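PDB 6WTE: B12-binding domain-containing protein from Kitasatospora setae, which acts as a cobalamin-dependent radical SAM methylase, TsrM, that carries a [4Fe-4S] cluster and uses non-radical chemistry to transfer methyl groups. Local coordinates for residues Val64-Arg69 against Ala99-Gly104; Gly107-Pro112 against Gly124-Gly129; Ala160-Pro165 against Glu185-Gln190. One frame throughout, in Å; residues are numbered along the deposited sequence.

Interaction 1 (Val64-Arg69 against Ala99-Gly104)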
ATOM      1  N   VAL A  64      16.913 -14.211  -8.174  1.00 13.40           N
ATOM      2  CA  VAL A  64      15.459 -14.319  -8.089  1.00 13.17           C
ATOM      3  C   VAL A  64      14.967 -13.242  -7.133  1.00 12.75           C
ATOM      4  O   VAL A  64      15.345 -13.229  -5.957  1.00 12.34           O
ATOM      5  CB  VAL A  64      15.011 -15.714  -7.620  1.00 13.58           C
ATOM      6  CG1 VAL A  64      13.493 -15.777  -7.480  1.00 11.68           C
ATOM      7  CG2 VAL A  64      15.516 -16.802  -8.573  1.00 13.70           C
ATOM      8  N   GLY A  65      14.148 -12.330  -7.640  1.00 11.07           N
ATOM      9  CA  GLY A  65      13.532 -11.303  -6.817  1.00 11.34           C
ATOM     10  C   GLY A  65      12.076 -11.649  -6.562  1.00 13.38           C
ATOM     11  O   GLY A  65      11.380 -12.142  -7.448  1.00 12.10           O
ATOM     12  N   VAL A  66      11.626 -11.406  -5.336  1.00 10.53           N
ATOM     13  CA  VAL A  66      10.236 -11.653  -4.958  1.00 13.10           C
ATOM     14  C   VAL A  66       9.659 -10.363  -4.392  1.00 11.78           C
ATOM     15  O   VAL A  66      10.190  -9.818  -3.415  1.00 11.10           O
ATOM     16  CB  VAL A  66      10.112 -12.796  -3.939  1.00 10.63           C
ATOM     17  CG1 VAL A  66       8.649 -13.066  -3.639  1.00 12.18           C
ATOM     18  CG2 VAL A  66      10.790 -14.068  -4.466  1.00 10.93           C
ATOM     19  N   THR A  67       8.564  -9.878  -4.987  1.00 11.81           N
ATOM     20  CA  THR A  67       7.922  -8.663  -4.489  1.00  9.93           C
ATOM     21  C   THR A  67       6.866  -9.029  -3.448  1.00 12.53           C
ATOM     22  O   THR A  67       5.978  -9.847  -3.710  1.00 12.38           O
ATOM     23  CB  THR A  67       7.323  -7.845  -5.641  1.00 11.84           C
ATOM     24  OG1 THR A  67       6.701  -6.661  -5.124  1.00 12.10           O
ATOM     25  CG2 THR A  67       6.307  -8.653  -6.454  1.00 10.99           C
ATOM     26  N   VAL A  68       6.976  -8.446  -2.260  1.00 10.67           N
ATOM     27  CA  VAL A  68       6.048  -8.714  -1.170  1.00  9.80           C
ATOM     28  C   VAL A  68       5.312  -7.407  -0.901  1.00  9.61           C
ATOM     29  O   VAL A  68       5.808  -6.523  -0.191  1.00  9.48           O
ATOM     30  CB  VAL A  68       6.767  -9.260   0.069  1.00 12.47           C
ATOM     31  CG1 VAL A  68       5.846  -9.280   1.302  1.00 14.15           C
ATOM     32  CG2 VAL A  68       7.255 -10.664  -0.236  1.00 11.74           C
ATOM     33  N   ARG A  69       4.139  -7.270  -1.518  1.00 11.14           N
ATOM     34  CA  ARG A  69       3.399  -6.014  -1.478  1.00 12.60           C
ATOM     35  C   ARG A  69       2.647  -5.834  -0.165  1.00 10.11           C
ATOM     36  O   ARG A  69       2.631  -4.733   0.397  1.00 11.74           O
ATOM     37  CB  ARG A  69       2.425  -5.958  -2.653  1.00 10.15           C
ATOM     38  CG  ARG A  69       1.684  -4.634  -2.815  1.00 11.77           C
ATOM     39  CD  ARG A  69       0.558  -4.832  -3.816  1.00 12.87           C
ATOM     40  NE  ARG A  69      -0.032  -3.577  -4.283  1.00 10.26           N
ATOM     41  CZ  ARG A  69      -0.964  -2.898  -3.628  1.00 16.32           C
ATOM     42  NH1 ARG A  69      -1.431  -1.772  -4.147  1.00 15.11           N
ATOM     43  NH2 ARG A  69      -1.431  -3.341  -2.467  1.00 13.36           N
ATOM     44  N   ALA A  99      20.059 -20.180  -6.917  1.00 14.64           N
ATOM     45  CA  ALA A  99      20.262 -18.758  -7.140  1.00 15.60           C
ATOM     46  C   ALA A  99      19.843 -17.982  -5.895  1.00 12.57           C
ATOM     47  O   ALA A  99      18.886 -18.370  -5.216  1.00 15.93           O
ATOM     48  CB  ALA A  99      19.463 -18.267  -8.346  1.00 15.40           C
ATOM     49  N   PRO A 100      20.534 -16.898  -5.560  1.00 12.74           N
ATOM     50  CA  PRO A 100      20.123 -16.108  -4.395  1.00 13.29           C
ATOM     51  C   PRO A 100      18.754 -15.489  -4.620  1.00 12.26           C
ATOM     52  O   PRO A 100      18.365 -15.177  -5.746  1.00 11.79           O
ATOM     53  CB  PRO A 100      21.208 -15.031  -4.291  1.00 14.87           C
ATOM     54  CG  PRO A 100      21.710 -14.886  -5.699  1.00 15.07           C
ATOM     55  CD  PRO A 100      21.652 -16.276  -6.289  1.00 15.91           C
ATOM     56  N   VAL A 101      18.018 -15.332  -3.527  1.00 13.24           N
ATOM     57  CA  VAL A 101      16.699 -14.715  -3.537  1.00 11.38           C
ATOM     58  C   VAL A 101      16.812 -13.365  -2.843  1.00 13.80           C
ATOM     59  O   VAL A 101      17.383 -13.269  -1.748  1.00 12.53           O
ATOM     60  CB  VAL A 101      15.654 -15.606  -2.849  1.00 11.42           C
ATOM     61  CG1 VAL A 101      14.297 -14.896  -2.808  1.00 11.17           C
ATOM     62  CG2 VAL A 101      15.540 -16.947  -3.569  1.00 14.31           C
ATOM     63  N   VAL A 102      16.267 -12.325  -3.476  1.00 10.89           N
ATOM     64  CA  VAL A 102      16.194 -10.996  -2.887  1.00 10.64           C
ATOM     65  C   VAL A 102      14.729 -10.612  -2.766  1.00 12.01           C
ATOM     66  O   VAL A 102      13.941 -10.824  -3.699  1.00 12.34           O
ATOM     67  CB  VAL A 102      16.978  -9.942  -3.704  1.00 12.52           C
ATOM     68  CG1 VAL A 102      16.513  -9.913  -5.162  1.00 10.69           C
ATOM     69  CG2 VAL A 102      16.828  -8.546  -3.073  1.00 10.41           C
ATOM     70  N   GLY A 103      14.368 -10.056  -1.612  1.00 10.28           N
ATOM     71  CA  GLY A 103      13.016  -9.603  -1.346  1.00 12.08           C
ATOM     72  C   GLY A 103      12.920  -8.089  -1.381  1.00 11.82           C
ATOM     73  O   GLY A 103      13.897  -7.382  -1.126  1.00 12.31           O
ATOM     74  N   GLY A 104      11.728  -7.595  -1.701  1.00 10.20           N
ATOM     75  CA  GLY A 104      11.432  -6.175  -1.687  1.00 11.91           C
ATOM     76  C   GLY A 104       9.928  -6.015  -1.694  1.00  9.51           C
ATOM     77  O   GLY A 104       9.187  -7.000  -1.733  1.00 10.21           O
TER

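Interaction 2 (Gly107-Pro112 against Gly124-Gly129)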
ATOM      1  N   GLY A 107       4.959  -3.470   1.542  1.00 11.01           N
ATOM      2  CA  GLY A 107       4.746  -4.256   2.753  1.00 10.58           C
ATOM      3  C   GLY A 107       6.030  -4.867   3.284  1.00 10.24           C
ATOM      4  O   GLY A 107       6.282  -4.863   4.495  1.00 10.18           O
ATOM      5  N   PHE A 108       6.867  -5.382   2.385  1.00  9.37           N
ATOM      6  CA  PHE A 108       8.168  -5.912   2.792  1.00  9.54           C
ATOM      7  C   PHE A 108       8.989  -4.869   3.547  1.00 10.93           C
ATOM      8  O   PHE A 108       9.605  -5.172   4.580  1.00 10.39           O
ATOM      9  CB  PHE A 108       8.911  -6.392   1.547  1.00  9.49           C
ATOM     10  CG  PHE A 108      10.206  -7.096   1.836  1.00  9.85           C
ATOM     11  CD1 PHE A 108      10.226  -8.467   2.035  1.00 12.79           C
ATOM     12  CD2 PHE A 108      11.405  -6.396   1.878  1.00 11.28           C
ATOM     13  CE1 PHE A 108      11.421  -9.126   2.282  1.00 10.97           C
ATOM     14  CE2 PHE A 108      12.606  -7.062   2.134  1.00  9.75           C
ATOM     15  CZ  PHE A 108      12.606  -8.416   2.329  1.00 10.14           C
ATOM     16  N   SER A 109       8.987  -3.628   3.060  1.00  9.84           N
ATOM     17  CA  SER A 109       9.792  -2.558   3.641  1.00 10.26           C
ATOM     18  C   SER A 109       9.293  -2.087   5.003  1.00 10.25           C
ATOM     19  O   SER A 109      10.003  -1.317   5.664  1.00 11.07           O
ATOM     20  CB  SER A 109       9.844  -1.371   2.673  1.00  9.59           C
ATOM     21  OG  SER A 109      10.561  -1.712   1.493  1.00 12.73           O
ATOM     22  N   THR A 110       8.109  -2.522   5.451  1.00  9.43           N
ATOM     23  CA  THR A 110       7.700  -2.198   6.812  1.00  9.45           C
ATOM     24  C   THR A 110       8.393  -3.077   7.843  1.00 10.98           C
ATOM     25  O   THR A 110       8.428  -2.723   9.025  1.00 12.22           O
ATOM     26  CB  THR A 110       6.186  -2.330   6.983  1.00 11.21           C
ATOM     27  OG1 THR A 110       5.823  -3.714   6.992  1.00 11.57           O
ATOM     28  CG2 THR A 110       5.434  -1.609   5.839  1.00  9.99           C
ATOM     29  N   MET A 111       8.944  -4.205   7.427  1.00  9.92           N
ATOM     30  CA  MET A 111       9.627  -5.098   8.351  1.00 11.05           C
ATOM     31  C   MET A 111      10.626  -5.944   7.571  1.00  9.86           C
ATOM     32  O   MET A 111      10.548  -7.180   7.594  1.00 11.31           O
ATOM     33  CB  MET A 111       8.609  -5.976   9.083  1.00 10.57           C
ATOM     34  CG  MET A 111       7.538  -6.536   8.137  1.00  9.93           C
ATOM     35  SD  MET A 111       6.311  -7.596   8.922  1.00 13.32           S
ATOM     36  CE  MET A 111       7.351  -8.819   9.727  1.00 13.02           C
ATOM     37  N   PRO A 112      11.590  -5.323   6.886  1.00  9.77           N
ATOM     38  CA  PRO A 112      12.400  -6.091   5.928  1.00 11.64           C
ATOM     39  C   PRO A 112      13.417  -6.999   6.583  1.00 11.12           C
ATOM     40  O   PRO A 112      13.715  -8.056   6.017  1.00 11.47           O
ATOM     41  CB  PRO A 112      13.071  -4.999   5.084  1.00 12.20           C
ATOM     42  CG  PRO A 112      13.203  -3.855   6.044  1.00  9.89           C
ATOM     43  CD  PRO A 112      11.983  -3.904   6.922  1.00 10.59           C
ATOM     44  N   GLY A 124      17.655  -8.500   1.013  1.00 10.38           N
ATOM     45  CA  GLY A 124      16.443  -7.711   1.084  1.00 10.15           C
ATOM     46  C   GLY A 124      16.722  -6.259   0.755  1.00 11.83           C
ATOM     47  O   GLY A 124      17.845  -5.768   0.887  1.00 10.64           O
ATOM     48  N   VAL A 125      15.669  -5.571   0.317  1.00 11.57           N
ATOM     49  CA  VAL A 125      15.749  -4.154  -0.013  1.00 12.49           C
ATOM     50  C   VAL A 125      14.598  -3.436   0.672  1.00 12.13           C
ATOM     51  O   VAL A 125      13.453  -3.897   0.614  1.00 12.56           O
ATOM     52  CB  VAL A 125      15.704  -3.908  -1.535  1.00 12.14           C
ATOM     53  CG1 VAL A 125      15.696  -2.421  -1.825  1.00 13.46           C
ATOM     54  CG2 VAL A 125      16.903  -4.573  -2.217  1.00 11.79           C
ATOM     55  N   LYS A 126      14.905  -2.318   1.322  1.00  9.94           N
ATOM     56  CA  LYS A 126      13.912  -1.465   1.965  1.00 10.53           C
ATOM     57  C   LYS A 126      13.747  -0.205   1.124  1.00 10.19           C
ATOM     58  O   LYS A 126      14.724   0.511   0.880  1.00 12.91           O
ATOM     59  CB  LYS A 126      14.347  -1.124   3.391  1.00 11.14           C
ATOM     60  CG  LYS A 126      13.381  -0.262   4.167  1.00 11.05           C
ATOM     61  CD  LYS A 126      13.987   0.132   5.521  1.00  9.57           C
ATOM     62  CE  LYS A 126      12.978   0.916   6.374  1.00  9.52           C
ATOM     63  NZ  LYS A 126      12.010   0.054   7.104  1.00 10.10           N
ATOM     64  N   GLY A 127      12.524   0.056   0.666  1.00 11.47           N
ATOM     65  CA  GLY A 127      12.263   1.212  -0.163  1.00 11.87           C
ATOM     66  C   GLY A 127      12.389   0.906  -1.645  1.00 11.48           C
ATOM     67  O   GLY A 127      12.440  -0.258  -2.054  1.00 10.85           O
ATOM     68  N   PRO A 128      12.451   1.950  -2.479  1.00 12.14           N
ATOM     69  CA  PRO A 128      12.534   1.734  -3.933  1.00 12.92           C
ATOM     70  C   PRO A 128      13.719   0.847  -4.288  1.00 12.42           C
ATOM     71  O   PRO A 128      14.822   1.013  -3.766  1.00 12.22           O
ATOM     72  CB  PRO A 128      12.709   3.149  -4.497  1.00 12.23           C
ATOM     73  CG  PRO A 128      12.149   4.055  -3.435  1.00 11.56           C
ATOM     74  CD  PRO A 128      12.431   3.380  -2.120  1.00 11.92           C
ATOM     75  N   GLY A 129      13.494  -0.088  -5.202  1.00 10.28           N
ATOM     76  CA  GLY A 129      14.509  -1.104  -5.409  1.00 11.31           C
ATOM     77  C   GLY A 129      15.271  -1.065  -6.720  1.00 14.19           C
ATOM     78  O   GLY A 129      16.253  -1.798  -6.867  1.00 11.72           O
TER
HETATM   79  O   HOH W   1      11.696  -2.746  -1.239  1.00 10.39           O

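Interaction 3 (Ala160-Pro165 against Glu185-Gln190)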
ATOM      1  N   ALA A 160      20.142 -10.715   9.835  1.00 14.31           N
ATOM      2  CA  ALA A 160      20.198  -9.763   8.736  1.00 14.10           C
ATOM      3  C   ALA A 160      20.924  -8.492   9.161  1.00 11.92           C
ATOM      4  O   ALA A 160      20.656  -7.940  10.233  1.00 12.46           O
ATOM      5  CB  ALA A 160      18.789  -9.427   8.241  1.00 12.81           C
ATOM      6  N   VAL A 161      21.839  -8.029   8.311  1.00 13.82           N
ATOM      7  CA  VAL A 161      22.640  -6.834   8.550  1.00 15.20           C
ATOM      8  C   VAL A 161      22.648  -6.005   7.272  1.00 16.43           C
ATOM      9  O   VAL A 161      22.754  -6.555   6.171  1.00 15.15           O
ATOM     10  CB  VAL A 161      24.082  -7.190   8.972  1.00 17.45           C
ATOM     11  CG1 VAL A 161      24.881  -5.925   9.262  1.00 20.48           C
ATOM     12  CG2 VAL A 161      24.078  -8.124  10.177  1.00 17.05           C
ATOM     13  N   ARG A 162      22.531  -4.687   7.411  1.00 14.16           N
ATOM     14  CA  ARG A 162      22.397  -3.806   6.257  1.00 15.24           C
ATOM     15  C   ARG A 162      23.703  -3.082   5.941  1.00 16.10           C
ATOM     16  O   ARG A 162      24.389  -2.589   6.841  1.00 15.96           O
ATOM     17  CB  ARG A 162      21.288  -2.781   6.498  1.00 14.39           C
ATOM     18  CG  ARG A 162      20.923  -1.956   5.287  1.00 13.95           C
ATOM     19  CD  ARG A 162      19.727  -1.085   5.633  1.00 14.63           C
ATOM     20  NE  ARG A 162      19.346  -0.159   4.574  1.00 18.74           N
ATOM     21  CZ  ARG A 162      19.486   1.159   4.658  1.00 18.83           C
ATOM     22  NH1 ARG A 162      20.019   1.699   5.749  1.00 15.14           N
ATOM     23  NH2 ARG A 162      19.093   1.936   3.656  1.00 18.95           N
ATOM     24  N   VAL A 163      24.042  -3.030   4.658  1.00 15.34           N
ATOM     25  CA  VAL A 163      25.127  -2.163   4.181  1.00 13.88           C
ATOM     26  C   VAL A 163      24.650  -0.713   4.219  1.00 16.91           C
ATOM     27  O   VAL A 163      23.563  -0.412   3.693  1.00 18.88           O
ATOM     28  CB  VAL A 163      25.540  -2.561   2.763  1.00 16.65           C
ATOM     29  CG1 VAL A 163      26.705  -1.703   2.290  1.00 17.39           C
ATOM     30  CG2 VAL A 163      25.878  -4.061   2.678  1.00 16.78           C
ATOM     31  N   PRO A 164      25.419   0.210   4.794  1.00 20.30           N
ATOM     32  CA  PRO A 164      24.950   1.590   4.897  1.00 21.73           C
ATOM     33  C   PRO A 164      24.784   2.217   3.526  1.00 22.69           C
ATOM     34  O   PRO A 164      25.544   1.913   2.588  1.00 22.36           O
ATOM     35  CB  PRO A 164      26.065   2.282   5.695  1.00 28.42           C
ATOM     36  CG  PRO A 164      26.812   1.188   6.363  1.00 24.62           C
ATOM     37  CD  PRO A 164      26.719   0.011   5.452  1.00 21.97           C
ATOM     38  N   PRO A 165      23.807   3.102   3.364  1.00 20.01           N
ATOM     39  CA  PRO A 165      23.707   3.833   2.101  1.00 20.38           C
ATOM     40  C   PRO A 165      24.904   4.756   1.963  1.00 21.41           C
ATOM     41  O   PRO A 165      25.513   5.168   2.953  1.00 26.48           O
ATOM     42  CB  PRO A 165      22.397   4.615   2.242  1.00 21.75           C
ATOM     43  CG  PRO A 165      22.238   4.796   3.712  1.00 25.77           C
ATOM     44  CD  PRO A 165      22.791   3.538   4.335  1.00 22.21           C
ATOM     45  N   GLU A 185      14.749   7.150   6.352  1.00 14.76           N
ATOM     46  CA  GLU A 185      15.676   7.781   5.424  1.00 11.91           C
ATOM     47  C   GLU A 185      14.911   8.386   4.254  1.00 12.40           C
ATOM     48  O   GLU A 185      13.795   7.962   3.944  1.00 11.67           O
ATOM     49  CB  GLU A 185      16.689   6.750   4.905  1.00 15.08           C
ATOM     50  CG  GLU A 185      17.587   6.167   5.996  1.00 14.62           C
ATOM     51  CD  GLU A 185      18.449   5.008   5.495  1.00 15.16           C
ATOM     52  OE1 GLU A 185      18.285   4.600   4.325  1.00 14.67           O
ATOM     53  OE2 GLU A 185      19.288   4.500   6.277  1.00 16.01           O
ATOM     54  N   PRO A 186      15.478   9.391   3.579  1.00 11.43           N
ATOM     55  CA  PRO A 186      14.763   9.976   2.426  1.00 11.84           C
ATOM     56  C   PRO A 186      14.578   9.004   1.274  1.00 12.01           C
ATOM     57  O   PRO A 186      13.513   8.997   0.640  1.00 10.34           O
ATOM     58  CB  PRO A 186      15.656  11.160   2.026  1.00 13.44           C
ATOM     59  CG  PRO A 186      16.409  11.514   3.291  1.00 16.51           C
ATOM     60  CD  PRO A 186      16.668  10.177   3.948  1.00 15.10           C
ATOM     61  N   ARG A 187      15.594   8.193   0.982  1.00 11.57           N
ATOM     62  CA  ARG A 187      15.606   7.166  -0.061  1.00 10.56           C
ATOM     63  C   ARG A 187      15.454   7.728  -1.469  1.00 12.51           C
ATOM     64  O   ARG A 187      15.239   6.956  -2.417  1.00 13.07           O
ATOM     65  CB  ARG A 187      14.535   6.087   0.196  1.00 11.74           C
ATOM     66  CG  ARG A 187      14.594   5.534   1.622  1.00 13.73           C
ATOM     67  CD  ARG A 187      13.784   4.243   1.811  1.00 14.22           C
ATOM     68  NE  ARG A 187      13.329   4.162   3.191  1.00 14.88           N
ATOM     69  CZ  ARG A 187      14.107   3.819   4.214  1.00 16.99           C
ATOM     70  NH1 ARG A 187      15.376   3.488   4.005  1.00 18.18           N
ATOM     71  NH2 ARG A 187      13.617   3.810   5.447  1.00 13.99           N
ATOM     72  N   VAL A 188      15.605   9.045  -1.647  1.00 11.73           N
ATOM     73  CA  VAL A 188      15.493   9.633  -2.982  1.00 10.49           C
ATOM     74  C   VAL A 188      16.538   9.042  -3.924  1.00 15.87           C
ATOM     75  O   VAL A 188      16.264   8.811  -5.110  1.00 13.58           O
ATOM     76  CB  VAL A 188      15.602  11.168  -2.901  1.00 13.69           C
ATOM     77  CG1 VAL A 188      15.632  11.780  -4.297  1.00 18.70           C
ATOM     78  CG2 VAL A 188      14.444  11.733  -2.098  1.00 14.31           C
ATOM     79  N   TRP A 189      17.751   8.775  -3.416  1.00 11.89           N
ATOM     80  CA  TRP A 189      18.805   8.226  -4.264  1.00 15.11           C
ATOM     81  C   TRP A 189      18.445   6.856  -4.817  1.00 15.18           C
ATOM     82  O   TRP A 189      19.042   6.420  -5.811  1.00 15.27           O
ATOM     83  CB  TRP A 189      20.134   8.139  -3.497  1.00 14.84           C
ATOM     84  CG  TRP A 189      20.179   7.102  -2.399  1.00 14.79           C
ATOM     85  CD1 TRP A 189      19.894   7.293  -1.077  1.00 13.68           C
ATOM     86  CD2 TRP A 189      20.547   5.722  -2.533  1.00 18.24           C
ATOM     87  NE1 TRP A 189      20.054   6.115  -0.379  1.00 15.13           N
ATOM     88  CE2 TRP A 189      20.452   5.137  -1.253  1.00 15.56           C
ATOM     89  CE3 TRP A 189      20.938   4.923  -3.612  1.00 19.02           C
ATOM     90  CZ2 TRP A 189      20.737   3.793  -1.024  1.00 15.96           C
ATOM     91  CZ3 TRP A 189      21.221   3.584  -3.380  1.00 18.09           C
ATOM     92  CH2 TRP A 189      21.119   3.034  -2.099  1.00 16.50           C
ATOM     93  N   GLN A 190      17.492   6.163  -4.196  1.00 13.06           N
ATOM     94  CA  GLN A 190      17.096   4.833  -4.642  1.00 12.53           C
ATOM     95  C   GLN A 190      16.121   4.872  -5.811  1.00 13.96           C
ATOM     96  O   GLN A 190      15.901   3.834  -6.445  1.00 13.01           O
ATOM     97  CB  GLN A 190      16.467   4.057  -3.478  1.00 11.11           C
ATOM     98  CG  GLN A 190      17.391   3.928  -2.251  1.00 13.00           C
ATOM     99  CD  GLN A 190      16.736   3.242  -1.066  1.00 11.76           C
ATOM    100  OE1 GLN A 190      17.065   3.531   0.089  1.00 13.87           O
ATOM    101  NE2 GLN A 190      15.827   2.309  -1.341  1.00  9.79           N
TER
HETATM  102  O   HOH W   2      16.832   1.704   1.941  1.00 18.32           O

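Interaction 1 (Val64-Arg69 against Ala99-Gly104)
Val64, Val66 and Val68 are zipped to Pro100, Val102 and Gly104 by five backbone hydrogen bonds, the regular pattern of neighbouring parallel strands. The shortest joins Val68 N to Gly104 O at 2.7 Å. The longest, from Gly104 N to Val66 O, is 3.2 Å. Val101 shows how side chains fill one face. Its CB lies 3.9 Å from Val64 O. With CG1 anti to the backbone N (chi1 177°), that methyl lies 3.7 Å from Val64 O and 4.0 Å from Val66 CG2, while CG2 comes 4.3 Å from Val64 CB. Such branched, apolar residues suit a buried strand, and Arg94 of helix 83-96 also packs on Val101. On the other face, Val102 CG1 sits 3.7 Å from Gly65 CA. Gly65 and Gly104 also line the cobalamin pocket, and their lack of side chains probably lets the backbone come close to it, while Thr67 turns a hydroxyl to the cofactor: OG1 hydrogen-bonds cobalamin N3B. Strand 63-67, helix 83-96 and strand 101-104 make a beta-alpha-beta crossover, the building unit of the Rossmann-like B12-binding domain, with the cofactor held at the C-terminal ends of its strands.

Interaction 2 (Gly107-Pro112 against Gly124-Gly129)
Two torsions bring Ser109 and Lys126 together. Ser109 OG stands beside its own backbone N (chi1 -67°), facing the Gly127 N-H, and Lys126 runs extended until a bend at chi4 (82°) turns NZ back to Ser109 O. The Gly127 N to Ser109 OG bond is 2.8 Å and nearly straight at 173°; the same hydroxyl bonds Gly105 O. Lys126 NZ meets Ser109 O at 2.8 Å, almost in line with the carbonyl, and is paired with Asp238 in a salt bridge. The aliphatic stem of Lys126 also packs: its CB lies 4.0 Å from Pro112 CG, a proline at the start of helix 112-119, just after the N-cap Met111. Segment 124-129 leads from the end of strand 123-124, the last parallel strand of the Rossmann-like B12-binding domain, into the loop before helix 130-141, where Gly129 N hydrogen-bonds cobalamin O6R. Gly127 must be glycine: a CB would jam against the preceding carbonyl O. A water lies within bonding distance of Ser109 OG, Val125 O and Gly127 O, but can donate to only two at a time. Phe108 presents its ring edge to Val125 O, with CD2 3.5 Å away, while Leu115, Val116 and Phe119 also pack on Phe108.

Interaction 3 (Ala160-Pro165 against Glu185-Gln190)
Arg162 and Glu185 meet end-on in a two-pronged salt bridge: NH1 to OE2 and NH2 to OE1, each at 2.9 Å. Both oxygens are taken on their syn sides, yet the two planes are turned 45° against each other, so each bond is tilted out of plane. Arg162 CG stands anti to the backbone N (chi1 -171°) and the chain runs straight on from there, giving the reach a shorter base lacks. A second bridge, within segment 185-190, joins Arg187 NH1 to Glu185 OE1 at 3.1 Å, while Arg187 NH2 bonds Gly182 O. The one carboxylate therefore serves two arginines, whose NH2 (Arg162) and NH1 (Arg187) stand 4.0 Å apart. The water-mediated link is a single water that accepts from Arg162 NH2 at 2.8 Å and lies 2.6 Å from Gln190 OE1, to which it can donate, with a weak link to Arg187 NH1; Gln190 NE2 bonds Pro128 O. The apolar part is Pro165, whose CB lies 3.8 Å from Trp189 CZ2; the other ring interaction is local, Gln190 CG sitting over the centre of the indole. A leucine in place of Arg162 removes both N-H donors and would probably leave the Glu185 carboxylate to Arg187 alone, with strand and loop less firmly joined. Since the carboxylate is shared, its negative charge probably eases the meeting of the two guanidinium groups, tying the edge strand 159-162 to the loop 185-190 by electrostatics.

In the fold
Interactions 1 and 2 are both buried and share the B12-binding domain. They touch directly: Gly103 O meets Val125 N at 2.9 Å, Arg69 O meets Gly107 N, and Val102 packs on Val125. Interaction 1 is sheet core, built of backbone bonds and valines; interaction 2, in the loops and short helix beyond the strand ends, relies on a serine, a lysine and a water, with glycines and prolines shaping the chain. Interaction 3 is only partly buried, where the outermost strand 159-162 of the same sheet meets a later loop, and is dominated by charges. It still reaches inward, for Gln190 NE2 bonds Lys126 O of interaction 2, whereas interaction 1 stays about 10 Å from it between nearest atoms.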